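Glycosylation Associate Protein 1 (Streptococcus agalactiae serotype V, PDB 6OYC) probably takes part, as an accessory Sec system protein of GT-B-like fold, in the glycosylation and secretion of serine-rich surface adhesins, possibly through sugar binding. Local coordinates at residues 147-150 against 151-155; 180-184 against 185-189; 232-236 against 237-241. One frame throughout, in Å; residues are numbered along the deposited sequence.

In the fold
Running from the N terminus, contact 1 (147-155) comes first and closes the beta turn of the hairpin formed by strands 141-148 and 154-161 in the long antiparallel sheet. Contact 2 (180-189) follows on the same sheet, where the chain leaves strand 177-182 and doubles back toward strand 190-192; its centre is about 23 Å from that of contact 1. Contact 3 (232-241) belongs to the seven-stranded parallel sheet and joins the end of strand 229-233 to helix 239-242, its centre about 28 Å from the centre of contact 1. The three loops close in series, neither nested nor crossed, and none touches another.

Contact 1: residues 147-150 against 151-155; sequences LFDD and RGFLS
Asp149 faces Arg151 and Phe153 at the tip of a beta hairpin: Arg151 grips its carboxylate, while the Phe153 ring packs against its CB. The grip is a salt bridge with two hydrogen bonds, one N-H to each oxygen. NE of Arg151 reaches OD1 of Asp149 at 2.7 Å, from above the carboxylate plane, and NH2 of Arg151 meets OD2 of Asp149 at 2.9 Å. The two flat groups are turned 25° from each other. OD1 also takes the backbone N of Arg151 on its anti lone pair. The Arg151 chain bends at chi3 (-64°), which brings the guanidinium back to the carboxylate.

Asp149 CB lies over one face of the Phe153 ring, offset toward its rim, in a CH-pi contact 3.5 Å from the centroid; ring and carboxylate planes are only 16° apart. Further down the hairpin, Leu154 CD1 lies over one face of the Phe148 ring, 4.2 Å from Phe148 CE1. The backbone makes a type I turn with a G1 bulge: Gly152 N bonds to Asp149 O at 2.9 Å, Asp149 N to Phe153 O at 3.0 Å, and Gly152 takes the positive phi.

Arg151 NH1 bridges on to Asp78, Asp150 pairs with Arg60, and Ser155 OG bonds to Tyr55 and Gln81. With three Arg151 donors on it, the buried Asp149 carboxylate is probably ionised and rotationally fixed.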
ATOM      1  N   LEU A 147      12.665 -11.512 -13.714  1.00 30.87           N
ATOM      2  CA  LEU A 147      11.648 -11.301 -12.676  1.00 30.98           C
ATOM      3  C   LEU A 147      11.365 -12.630 -11.995  1.00 32.74           C
ATOM      4  O   LEU A 147      10.908 -13.577 -12.647  1.00 31.07           O
ATOM      5  CB  LEU A 147      10.323 -10.784 -13.231  1.00 29.68           C
ATOM      6  CG  LEU A 147      10.024  -9.341 -13.593  1.00 35.84           C
ATOM      7  CD1 LEU A 147      10.251  -8.417 -12.387  1.00 41.19           C
ATOM      8  CD2 LEU A 147      10.859  -8.932 -14.823  1.00 35.91           C
ATOM      9  N   PHE A 148      11.590 -12.689 -10.695  1.00 28.16           N
ATOM     10  CA  PHE A 148      11.384 -13.914  -9.944  1.00 30.74           C
ATOM     11  C   PHE A 148      10.071 -13.834  -9.186  1.00 30.75           C
ATOM     12  O   PHE A 148       9.757 -12.800  -8.588  1.00 32.01           O
ATOM     13  CB  PHE A 148      12.553 -14.160  -8.988  1.00 28.46           C
ATOM     14  CG  PHE A 148      13.848 -14.414  -9.702  1.00 31.87           C
ATOM     15  CD1 PHE A 148      14.199 -15.710 -10.086  1.00 28.11           C
ATOM     16  CD2 PHE A 148      14.708 -13.358 -10.018  1.00 29.15           C
ATOM     17  CE1 PHE A 148      15.384 -15.952 -10.749  1.00 26.40           C
ATOM     18  CE2 PHE A 148      15.898 -13.599 -10.696  1.00 28.12           C
ATOM     19  CZ  PHE A 148      16.236 -14.895 -11.060  1.00 27.78           C
ATOM     20  N   ASP A 149       9.303 -14.917  -9.252  1.00 29.18           N
ATOM     21  CA  ASP A 149       8.134 -15.129  -8.413  1.00 27.61           C
ATOM     22  C   ASP A 149       8.587 -15.390  -6.986  1.00 29.68           C
ATOM     23  O   ASP A 149       9.655 -15.968  -6.752  1.00 28.14           O
ATOM     24  CB  ASP A 149       7.335 -16.336  -8.941  1.00 30.22           C
ATOM     25  CG  ASP A 149       5.901 -16.409  -8.398  1.00 31.50           C
ATOM     26  OD1 ASP A 149       5.719 -16.888  -7.250  1.00 29.10           O
ATOM     27  OD2 ASP A 149       4.962 -16.004  -9.138  1.00 27.48           O
ATOM     28  N   ASP A 150       7.765 -14.975  -6.017  1.00 31.74           N
ATOM     29  CA  ASP A 150       8.144 -15.248  -4.628  1.00 28.96           C
ATOM     30  C   ASP A 150       8.053 -16.725  -4.266  1.00 28.33           C
ATOM     31  O   ASP A 150       8.468 -17.100  -3.176  1.00 29.16           O
ATOM     32  CB  ASP A 150       7.312 -14.409  -3.650  1.00 26.96           C
ATOM     33  CG  ASP A 150       5.819 -14.746  -3.668  1.00 29.78           C
ATOM     34  OD1 ASP A 150       5.443 -15.929  -3.806  1.00 32.06           O
ATOM     35  OD2 ASP A 150       4.998 -13.812  -3.488  1.00 30.70           O
ATOM     36  N   ARG A 151       7.500 -17.566  -5.132  1.00 32.18           N
ATOM     37  CA  ARG A 151       7.605 -19.007  -4.929  1.00 32.81           C
ATOM     38  C   ARG A 151       8.965 -19.555  -5.385  1.00 27.75           C
ATOM     39  O   ARG A 151       9.203 -20.760  -5.281  1.00 29.54           O
ATOM     40  CB  ARG A 151       6.441 -19.731  -5.607  1.00 27.12           C
ATOM     41  CG  ARG A 151       5.098 -19.486  -4.907  1.00 30.06           C
ATOM     42  CD  ARG A 151       3.876 -19.742  -5.802  1.00 26.43           C
ATOM     43  NE  ARG A 151       3.794 -18.827  -6.941  1.00 29.55           N
ATOM     44  CZ  ARG A 151       2.681 -18.593  -7.638  1.00 29.08           C
ATOM     45  NH1 ARG A 151       1.553 -19.210  -7.314  1.00 26.41           N
ATOM     46  NH2 ARG A 151       2.697 -17.736  -8.656  1.00 29.39           N
ATOM     47  N   GLY A 152       9.857 -18.688  -5.853  1.00 27.81           N
ATOM     48  CA  GLY A 152      11.216 -19.071  -6.177  1.00 29.96           C
ATOM     49  C   GLY A 152      11.414 -19.755  -7.515  1.00 33.55           C
ATOM     50  O   GLY A 152      12.253 -20.651  -7.618  1.00 32.26           O
ATOM     51  N   PHE A 153      10.653 -19.371  -8.543  1.00 30.36           N
ATOM     52  CA  PHE A 153      10.932 -19.765  -9.917  1.00 29.16           C
ATOM     53  C   PHE A 153      11.077 -18.504 -10.762  1.00 26.58           C
ATOM     54  O   PHE A 153      10.667 -17.413 -10.346  1.00 26.20           O
ATOM     55  CB  PHE A 153       9.829 -20.685 -10.477  1.00 27.13           C
ATOM     56  CG  PHE A 153       8.477 -20.031 -10.583  1.00 26.10           C
ATOM     57  CD1 PHE A 153       8.126 -19.306 -11.715  1.00 25.85           C
ATOM     58  CD2 PHE A 153       7.555 -20.148  -9.550  1.00 28.60           C
ATOM     59  CE1 PHE A 153       6.870 -18.698 -11.820  1.00 27.83           C
ATOM     60  CE2 PHE A 153       6.298 -19.541  -9.643  1.00 30.37           C
ATOM     61  CZ  PHE A 153       5.962 -18.812 -10.789  1.00 28.31           C
ATOM     62  N   LEU A 154      11.661 -18.648 -11.957  1.00 27.95           N
ATOM     63  CA  LEU A 154      11.743 -17.525 -12.904  1.00 26.04           C
ATOM     64  C   LEU A 154      10.381 -17.317 -13.559  1.00 25.66           C
ATOM     65  O   LEU A 154       9.935 -18.167 -14.321  1.00 26.00           O
ATOM     66  CB  LEU A 154      12.806 -17.773 -13.972  1.00 26.56           C
ATOM     67  CG  LEU A 154      13.000 -16.640 -15.007  1.00 29.10           C
ATOM     68  CD1 LEU A 154      13.381 -15.299 -14.363  1.00 24.18           C
ATOM     69  CD2 LEU A 154      14.041 -17.045 -16.007  1.00 23.50           C
ATOM     70  N   SER A 155       9.728 -16.182 -13.272  1.00 25.95           N
ATOM     71  CA  SER A 155       8.396 -15.873 -13.778  1.00 26.26           C
ATOM     72  C   SER A 155       8.418 -15.226 -15.159  1.00 28.84           C
ATOM     73  O   SER A 155       7.577 -15.555 -16.003  1.00 28.72           O
ATOM     74  CB  SER A 155       7.649 -14.954 -12.802  1.00 27.07           C
ATOM     75  OG  SER A 155       6.323 -14.688 -13.258  1.00 28.13           O
TER
HETATM   76  O   HOH W   1       4.619 -15.224 -11.460  1.00 28.29           O

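Contact 2: residues 180-184 against 185-189; sequences REYLR and EGDHH
Tyr182 and His189 run their rings alongside each other where the chain leaves strand 177-182 and folds back on itself. This is the compact part of the contact. The planes are within 14° of parallel but displaced, so overlap is slight: centroids stand 4.7 Å apart, and Tyr182 CD1 lies over one face of the imidazole, 3.6 Å from His189 CE1. A chi1 of 85° sets the His189 ring between its own N and carbonyl carbon, which brings it alongside the tyrosine. Beside the Tyr182 ring runs the Asp187 carboxylate, its plane only 8° from that of the ring.

Backbone bonds join the two arms. Tyr182 N gives a nearly straight bond to His189 O at 3.0 Å, and Asp187 N closes a type II turn on Arg184 O; the return bond from Arg184 N to Asp187 O is weak. Gly186 takes the positive phi of the turn. Asp187 OD1 receives His189 N at 3.2 Å, making an Asx turn; His189 ND1 also points at this oxygen, but is modelled implausibly close, so the detail is doubtful.

Toward solvent the packing thins. Glu185 and Gly186 are exposed at the apex, and His188 lies with its ring edge against Tyr182 O and Leu183 CA. A water donates to both Glu181 OE2 and His188 O, bridging the two arms. Arg184 leans away to a salt bridge with Asp161, while Glu181 is held by Arg13 and Tyr170.

His189 NE2 bonds to Glu191, and His189 N to Asp187 OD1. Two carboxylates so near the imidazole would probably favour its protonated, positively charged form, though the uncertain ND1 distance leaves the strength of that effect open.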
ATOM      1  N   ARG A 180       4.521 -13.923 -25.115  1.00 31.19           N
ATOM      2  CA  ARG A 180       5.387 -12.757 -25.218  1.00 32.85           C
ATOM      3  C   ARG A 180       4.530 -11.509 -25.394  1.00 33.93           C
ATOM      4  O   ARG A 180       3.629 -11.488 -26.240  1.00 36.26           O
ATOM      5  CB  ARG A 180       6.365 -12.902 -26.381  1.00 32.16           C
ATOM      6  CG  ARG A 180       7.021 -11.593 -26.789  1.00 36.13           C
ATOM      7  CD  ARG A 180       8.092 -11.828 -27.847  1.00 35.10           C
ATOM      8  NE  ARG A 180       8.983 -12.914 -27.465  1.00 35.79           N
ATOM      9  CZ  ARG A 180      10.055 -13.269 -28.160  1.00 40.91           C
ATOM     10  NH1 ARG A 180      10.369 -12.608 -29.268  1.00 40.62           N
ATOM     11  NH2 ARG A 180      10.821 -14.271 -27.741  1.00 37.69           N
ATOM     12  N   GLU A 181       4.804 -10.487 -24.586  1.00 31.32           N
ATOM     13  CA  GLU A 181       4.100  -9.208 -24.610  1.00 31.25           C
ATOM     14  C   GLU A 181       5.081  -8.143 -25.070  1.00 33.26           C
ATOM     15  O   GLU A 181       6.089  -7.907 -24.399  1.00 33.28           O
ATOM     16  CB  GLU A 181       3.545  -8.837 -23.225  1.00 29.69           C
ATOM     17  CG  GLU A 181       2.869  -7.457 -23.169  1.00 28.43           C
ATOM     18  CD  GLU A 181       2.594  -6.946 -21.741  1.00 30.91           C
ATOM     19  OE1 GLU A 181       3.123  -7.493 -20.737  1.00 30.09           O
ATOM     20  OE2 GLU A 181       1.824  -5.981 -21.623  1.00 27.23           O
ATOM     21  N   TYR A 182       4.787  -7.508 -26.204  1.00 33.68           N
ATOM     22  CA  TYR A 182       5.649  -6.465 -26.737  1.00 32.50           C
ATOM     23  C   TYR A 182       5.431  -5.151 -25.990  1.00 33.73           C
ATOM     24  O   TYR A 182       4.344  -4.886 -25.464  1.00 32.26           O
ATOM     25  CB  TYR A 182       5.415  -6.304 -28.250  1.00 34.00           C
ATOM     26  CG  TYR A 182       6.106  -7.405 -29.049  1.00 33.00           C
ATOM     27  CD1 TYR A 182       5.527  -8.663 -29.172  1.00 35.08           C
ATOM     28  CD2 TYR A 182       7.356  -7.195 -29.629  1.00 33.62           C
ATOM     29  CE1 TYR A 182       6.156  -9.688 -29.886  1.00 37.25           C
ATOM     30  CE2 TYR A 182       8.001  -8.205 -30.339  1.00 36.15           C
ATOM     31  CZ  TYR A 182       7.391  -9.451 -30.461  1.00 40.30           C
ATOM     32  OH  TYR A 182       8.025 -10.459 -31.153  1.00 44.19           O
ATOM     33  N   LEU A 183       6.491  -4.319 -25.954  1.00 32.74           N
ATOM     34  CA  LEU A 183       6.570  -3.151 -25.076  1.00 34.79           C
ATOM     35  C   LEU A 183       7.036  -1.896 -25.806  1.00 37.68           C
ATOM     36  O   LEU A 183       7.516  -0.961 -25.166  1.00 39.93           O
ATOM     37  CB  LEU A 183       7.515  -3.426 -23.896  1.00 35.01           C
ATOM     38  CG  LEU A 183       7.187  -4.621 -22.990  1.00 37.29           C
ATOM     39  CD1 LEU A 183       8.288  -4.829 -21.950  1.00 34.10           C
ATOM     40  CD2 LEU A 183       5.801  -4.463 -22.325  1.00 29.69           C
ATOM     41  N   ARG A 184       6.928  -1.850 -27.126  1.00 42.13           N
ATOM     42  CA  ARG A 184       7.398  -0.690 -27.870  1.00 40.42           C
ATOM     43  C   ARG A 184       6.265   0.289 -28.121  1.00 41.54           C
ATOM     44  O   ARG A 184       5.089  -0.043 -27.993  1.00 42.98           O
ATOM     45  CB  ARG A 184       8.002  -1.123 -29.199  1.00 38.22           C
ATOM     46  CG  ARG A 184       9.293  -1.877 -29.018  1.00 43.30           C
ATOM     47  CD  ARG A 184       9.439  -2.948 -30.067  1.00 47.57           C
ATOM     48  NE  ARG A 184      10.782  -3.515 -30.101  1.00 45.90           N
ATOM     49  CZ  ARG A 184      11.057  -4.700 -30.631  1.00 46.04           C
ATOM     50  NH1 ARG A 184      10.078  -5.420 -31.171  1.00 46.28           N
ATOM     51  NH2 ARG A 184      12.300  -5.164 -30.621  1.00 47.92           N
ATOM     52  N   GLU A 185       6.633   1.515 -28.477  1.00 46.23           N
ATOM     53  CA  GLU A 185       5.631   2.474 -28.919  1.00 52.10           C
ATOM     54  C   GLU A 185       4.880   1.920 -30.125  1.00 49.73           C
ATOM     55  O   GLU A 185       5.489   1.459 -31.099  1.00 48.81           O
ATOM     56  CB  GLU A 185       6.288   3.808 -29.260  1.00 55.97           C
ATOM     57  CG  GLU A 185       5.341   4.801 -29.941  1.00 68.71           C
ATOM     58  CD  GLU A 185       4.677   5.753 -28.946  1.00 78.10           C
ATOM     59  OE1 GLU A 185       3.467   6.037 -29.102  1.00 80.33           O
ATOM     60  OE2 GLU A 185       5.367   6.220 -28.010  1.00 81.85           O
ATOM     61  N   GLY A 186       3.552   1.946 -30.053  1.00 48.08           N
ATOM     62  CA  GLY A 186       2.730   1.433 -31.128  1.00 43.38           C
ATOM     63  C   GLY A 186       2.634  -0.074 -31.219  1.00 46.72           C
ATOM     64  O   GLY A 186       1.964  -0.575 -32.137  1.00 43.90           O
ATOM     65  N   ASP A 187       3.277  -0.823 -30.310  1.00 38.62           N
ATOM     66  CA  ASP A 187       3.204  -2.286 -30.364  1.00 40.71           C
ATOM     67  C   ASP A 187       3.265  -2.834 -28.935  1.00 38.88           C
ATOM     68  O   ASP A 187       4.348  -3.033 -28.366  1.00 32.50           O
ATOM     69  CB  ASP A 187       4.301  -2.886 -31.227  1.00 37.78           C
ATOM     70  CG  ASP A 187       4.102  -4.370 -31.432  1.00 38.08           C
ATOM     71  OD1 ASP A 187       3.047  -4.893 -31.001  1.00 39.98           O
ATOM     72  OD2 ASP A 187       4.993  -5.020 -31.996  1.00 39.22           O
ATOM     73  N   HIS A 188       2.083  -3.092 -28.377  1.00 36.18           N
ATOM     74  CA  HIS A 188       1.953  -3.778 -27.099  1.00 37.31           C
ATOM     75  C   HIS A 188       1.238  -5.107 -27.260  1.00 36.12           C
ATOM     76  O   HIS A 188       0.625  -5.588 -26.306  1.00 37.09           O
ATOM     77  CB  HIS A 188       1.218  -2.902 -26.080  1.00 39.21           C
ATOM     78  CG  HIS A 188       1.893  -1.594 -25.811  1.00 45.10           C
ATOM     79  ND1 HIS A 188       1.216  -0.392 -25.808  1.00 52.78           N
ATOM     80  CD2 HIS A 188       3.185  -1.297 -25.536  1.00 44.11           C
ATOM     81  CE1 HIS A 188       2.064   0.589 -25.550  1.00 49.00           C
ATOM     82  NE2 HIS A 188       3.266   0.065 -25.385  1.00 45.68           N
ATOM     83  N   HIS A 189       1.287  -5.706 -28.453  1.00 34.99           N
ATOM     84  CA  HIS A 189       0.483  -6.892 -28.699  1.00 35.12           C
ATOM     85  C   HIS A 189       1.125  -8.118 -28.048  1.00 36.12           C
ATOM     86  O   HIS A 189       2.314  -8.127 -27.711  1.00 36.70           O
ATOM     87  CB  HIS A 189       0.288  -7.109 -30.206  1.00 35.76           C
ATOM     88  CG  HIS A 189       1.402  -7.859 -30.866  1.00 36.85           C
ATOM     89  ND1 HIS A 189       2.498  -7.230 -31.418  1.00 38.13           N
ATOM     90  CD2 HIS A 189       1.592  -9.186 -31.064  1.00 37.69           C
ATOM     91  CE1 HIS A 189       3.320  -8.136 -31.916  1.00 35.82           C
ATOM     92  NE2 HIS A 189       2.796  -9.331 -31.714  1.00 37.89           N
TER
HETATM   93  O   HOH W   2      -0.136  -5.279 -23.676  1.00 33.13           O

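Contact 3: residues 232-236 against 237-241; sequences VSFNQ and VHNAF. With SO4 (sulfate ion), chain J.
His238 reaches back to Ser233 across the loop from strand 229-233 to helix 239-242 in a beta-alpha-beta unit of the parallel sheet, and itself sits at the N-cap position. Hydrogen bonds come first. His238 NE2 donates to Ser233 O at 2.6 Å, with the oxygen close to the ring plane and the bond nearly in line with the carbonyl. ND1 of the same ring bonds to Tyr9, so both nitrogens are engaged and the imidazole cannot easily turn. Asn235 N donates to Asn239 OD1 at 3.1 Å, approaching from above the carbonyl plane. Asn235 OD1 accepts from Val237 N at 3.1 Å, the donor tilted from the amide plane.

Among the looser contacts, Asn235 CB lies over one face of the His238 ring as a CH-pi contact, 3.8 Å from the centroid. Val232 CG1 passes the imidazole at 3.7 Å from NE2 of His238.

A sulfate, probably from the crystallisation liquor, accepts Gln236 N at 2.8 Å through O1; it is also hydrogen-bonded to Asn260, the backbone N of Asn261 and Asn264. Nearby, the Asn239 amide stands 77° to the Phe234 ring, with ND2 of Asn239 over the ring centre and 3.3 Å from Phe234 CZ.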
ATOM      1  N   VAL A 232     -16.197  -5.058  -6.168  1.00 33.35           N
ATOM      2  CA  VAL A 232     -15.277  -4.506  -7.150  1.00 31.31           C
ATOM      3  C   VAL A 232     -14.655  -3.233  -6.594  1.00 33.67           C
ATOM      4  O   VAL A 232     -15.361  -2.282  -6.229  1.00 32.43           O
ATOM      5  CB  VAL A 232     -15.969  -4.215  -8.491  1.00 36.73           C
ATOM      6  CG1 VAL A 232     -14.957  -3.595  -9.485  1.00 33.12           C
ATOM      7  CG2 VAL A 232     -16.588  -5.489  -9.058  1.00 34.65           C
ATOM      8  N   SER A 233     -13.332  -3.220  -6.547  1.00 30.83           N
ATOM      9  CA  SER A 233     -12.580  -1.984  -6.392  1.00 32.91           C
ATOM     10  C   SER A 233     -12.851  -1.065  -7.585  1.00 33.37           C
ATOM     11  O   SER A 233     -12.513  -1.410  -8.723  1.00 34.27           O
ATOM     12  CB  SER A 233     -11.096  -2.340  -6.303  1.00 29.94           C
ATOM     13  OG  SER A 233     -10.386  -1.391  -5.555  1.00 38.38           O
ATOM     14  N   PHE A 234     -13.477   0.089  -7.349  1.00 33.02           N
ATOM     15  CA  PHE A 234     -13.855   0.955  -8.470  1.00 33.37           C
ATOM     16  C   PHE A 234     -12.616   1.438  -9.221  1.00 31.79           C
ATOM     17  O   PHE A 234     -11.760   2.114  -8.647  1.00 36.00           O
ATOM     18  CB  PHE A 234     -14.671   2.161  -7.984  1.00 32.82           C
ATOM     19  CG  PHE A 234     -15.241   3.002  -9.109  1.00 33.69           C
ATOM     20  CD1 PHE A 234     -14.429   3.848  -9.853  1.00 31.67           C
ATOM     21  CD2 PHE A 234     -16.592   2.949  -9.416  1.00 31.52           C
ATOM     22  CE1 PHE A 234     -14.952   4.620 -10.879  1.00 34.20           C
ATOM     23  CE2 PHE A 234     -17.121   3.717 -10.436  1.00 33.22           C
ATOM     24  CZ  PHE A 234     -16.301   4.559 -11.169  1.00 32.56           C
ATOM     25  N   ASN A 235     -12.544   1.136 -10.514  1.00 29.08           N
ATOM     26  CA  ASN A 235     -11.416   1.568 -11.323  1.00 31.05           C
ATOM     27  C   ASN A 235     -11.821   1.591 -12.791  1.00 33.59           C
ATOM     28  O   ASN A 235     -12.330   0.590 -13.314  1.00 36.18           O
ATOM     29  CB  ASN A 235     -10.220   0.629 -11.110  1.00 32.35           C
ATOM     30  CG  ASN A 235      -8.911   1.291 -11.431  1.00 31.96           C
ATOM     31  OD1 ASN A 235      -8.787   1.973 -12.442  1.00 31.67           O
ATOM     32  ND2 ASN A 235      -7.927   1.116 -10.558  1.00 34.29           N
ATOM     33  N   GLN A 236     -11.575   2.713 -13.466  1.00 33.31           N
ATOM     34  CA  GLN A 236     -11.896   2.762 -14.891  1.00 36.57           C
ATOM     35  C   GLN A 236     -11.079   1.775 -15.720  1.00 33.65           C
ATOM     36  O   GLN A 236     -11.506   1.417 -16.817  1.00 32.12           O
ATOM     37  CB  GLN A 236     -11.699   4.173 -15.446  1.00 41.33           C
ATOM     38  CG  GLN A 236     -10.283   4.695 -15.350  1.00 44.80           C
ATOM     39  CD  GLN A 236     -10.157   6.156 -15.795  1.00 54.91           C
ATOM     40  OE1 GLN A 236      -9.817   7.033 -14.993  1.00 53.47           O
ATOM     41  NE2 GLN A 236     -10.436   6.420 -17.074  1.00 55.58           N
ATOM     42  N   VAL A 237      -9.923   1.313 -15.240  1.00 34.44           N
ATOM     43  CA  VAL A 237      -9.169   0.355 -16.055  1.00 31.55           C
ATOM     44  C   VAL A 237      -9.887  -0.989 -16.161  1.00 28.85           C
ATOM     45  O   VAL A 237      -9.590  -1.761 -17.076  1.00 32.02           O
ATOM     46  CB  VAL A 237      -7.732   0.162 -15.521  1.00 32.02           C
ATOM     47  CG1 VAL A 237      -7.004   1.509 -15.411  1.00 24.73           C
ATOM     48  CG2 VAL A 237      -7.749  -0.547 -14.159  1.00 28.56           C
ATOM     49  N   HIS A 238     -10.831  -1.302 -15.264  1.00 25.98           N
ATOM     50  CA  HIS A 238     -11.515  -2.587 -15.376  1.00 34.52           C
ATOM     51  C   HIS A 238     -13.037  -2.558 -15.193  1.00 33.21           C
ATOM     52  O   HIS A 238     -13.671  -3.596 -15.375  1.00 34.90           O
ATOM     53  CB  HIS A 238     -10.904  -3.600 -14.387  1.00 31.88           C
ATOM     54  CG  HIS A 238     -11.080  -3.233 -12.947  1.00 33.02           C
ATOM     55  ND1 HIS A 238     -10.159  -3.581 -11.982  1.00 32.21           N
ATOM     56  CD2 HIS A 238     -12.066  -2.557 -12.304  1.00 33.09           C
ATOM     57  CE1 HIS A 238     -10.569  -3.135 -10.807  1.00 32.26           C
ATOM     58  NE2 HIS A 238     -11.728  -2.518 -10.973  1.00 31.79           N
ATOM     59  N   ASN A 239     -13.633  -1.421 -14.837  1.00 33.12           N
ATOM     60  CA  ASN A 239     -15.071  -1.370 -14.606  1.00 33.79           C
ATOM     61  C   ASN A 239     -15.857  -1.868 -15.813  1.00 38.07           C
ATOM     62  O   ASN A 239     -16.877  -2.545 -15.655  1.00 40.61           O
ATOM     63  CB  ASN A 239     -15.496   0.057 -14.280  1.00 32.40           C
ATOM     64  CG  ASN A 239     -15.190   0.444 -12.865  1.00 35.58           C
ATOM     65  OD1 ASN A 239     -14.835  -0.397 -12.033  1.00 34.76           O
ATOM     66  ND2 ASN A 239     -15.314   1.738 -12.574  1.00 34.68           N
ATOM     67  N   ALA A 240     -15.391  -1.553 -17.026  1.00 33.03           N
ATOM     68  CA  ALA A 240     -16.208  -1.795 -18.207  1.00 37.98           C
ATOM     69  C   ALA A 240     -16.401  -3.286 -18.458  1.00 42.20           C
ATOM     70  O   ALA A 240     -17.516  -3.725 -18.775  1.00 48.59           O
ATOM     71  CB  ALA A 240     -15.603  -1.111 -19.435  1.00 29.81           C
ATOM     72  N   PHE A 241     -15.357  -4.093 -18.298  1.00 38.32           N
ATOM     73  CA  PHE A 241     -15.570  -5.519 -18.523  1.00 43.32           C
ATOM     74  C   PHE A 241     -15.925  -6.292 -17.256  1.00 42.75           C
ATOM     75  O   PHE A 241     -16.309  -7.456 -17.357  1.00 45.66           O
ATOM     76  CB  PHE A 241     -14.358  -6.168 -19.227  1.00 36.34           C
ATOM     77  CG  PHE A 241     -13.064  -6.103 -18.451  1.00 34.73           C
ATOM     78  CD1 PHE A 241     -12.740  -7.081 -17.522  1.00 35.22           C
ATOM     79  CD2 PHE A 241     -12.156  -5.096 -18.693  1.00 32.00           C
ATOM     80  CE1 PHE A 241     -11.541  -7.048 -16.837  1.00 32.97           C
ATOM     81  CE2 PHE A 241     -10.952  -5.048 -18.006  1.00 37.44           C
ATOM     82  CZ  PHE A 241     -10.644  -6.030 -17.073  1.00 34.44           C
TER
HETATM   83  S   SO4 J 607     -11.047   6.256 -11.543  1.00 49.78           S
HETATM   84  O1  SO4 J 607     -11.332   4.819 -11.594  1.00 38.34           O
HETATM   85  O2  SO4 J 607     -11.693   6.949 -12.661  1.00 45.38           O
HETATM   86  O3  SO4 J 607     -11.562   6.812 -10.274  1.00 44.78           O
HETATM   87  O4  SO4 J 607      -9.586   6.468 -11.579  1.00 55.63           O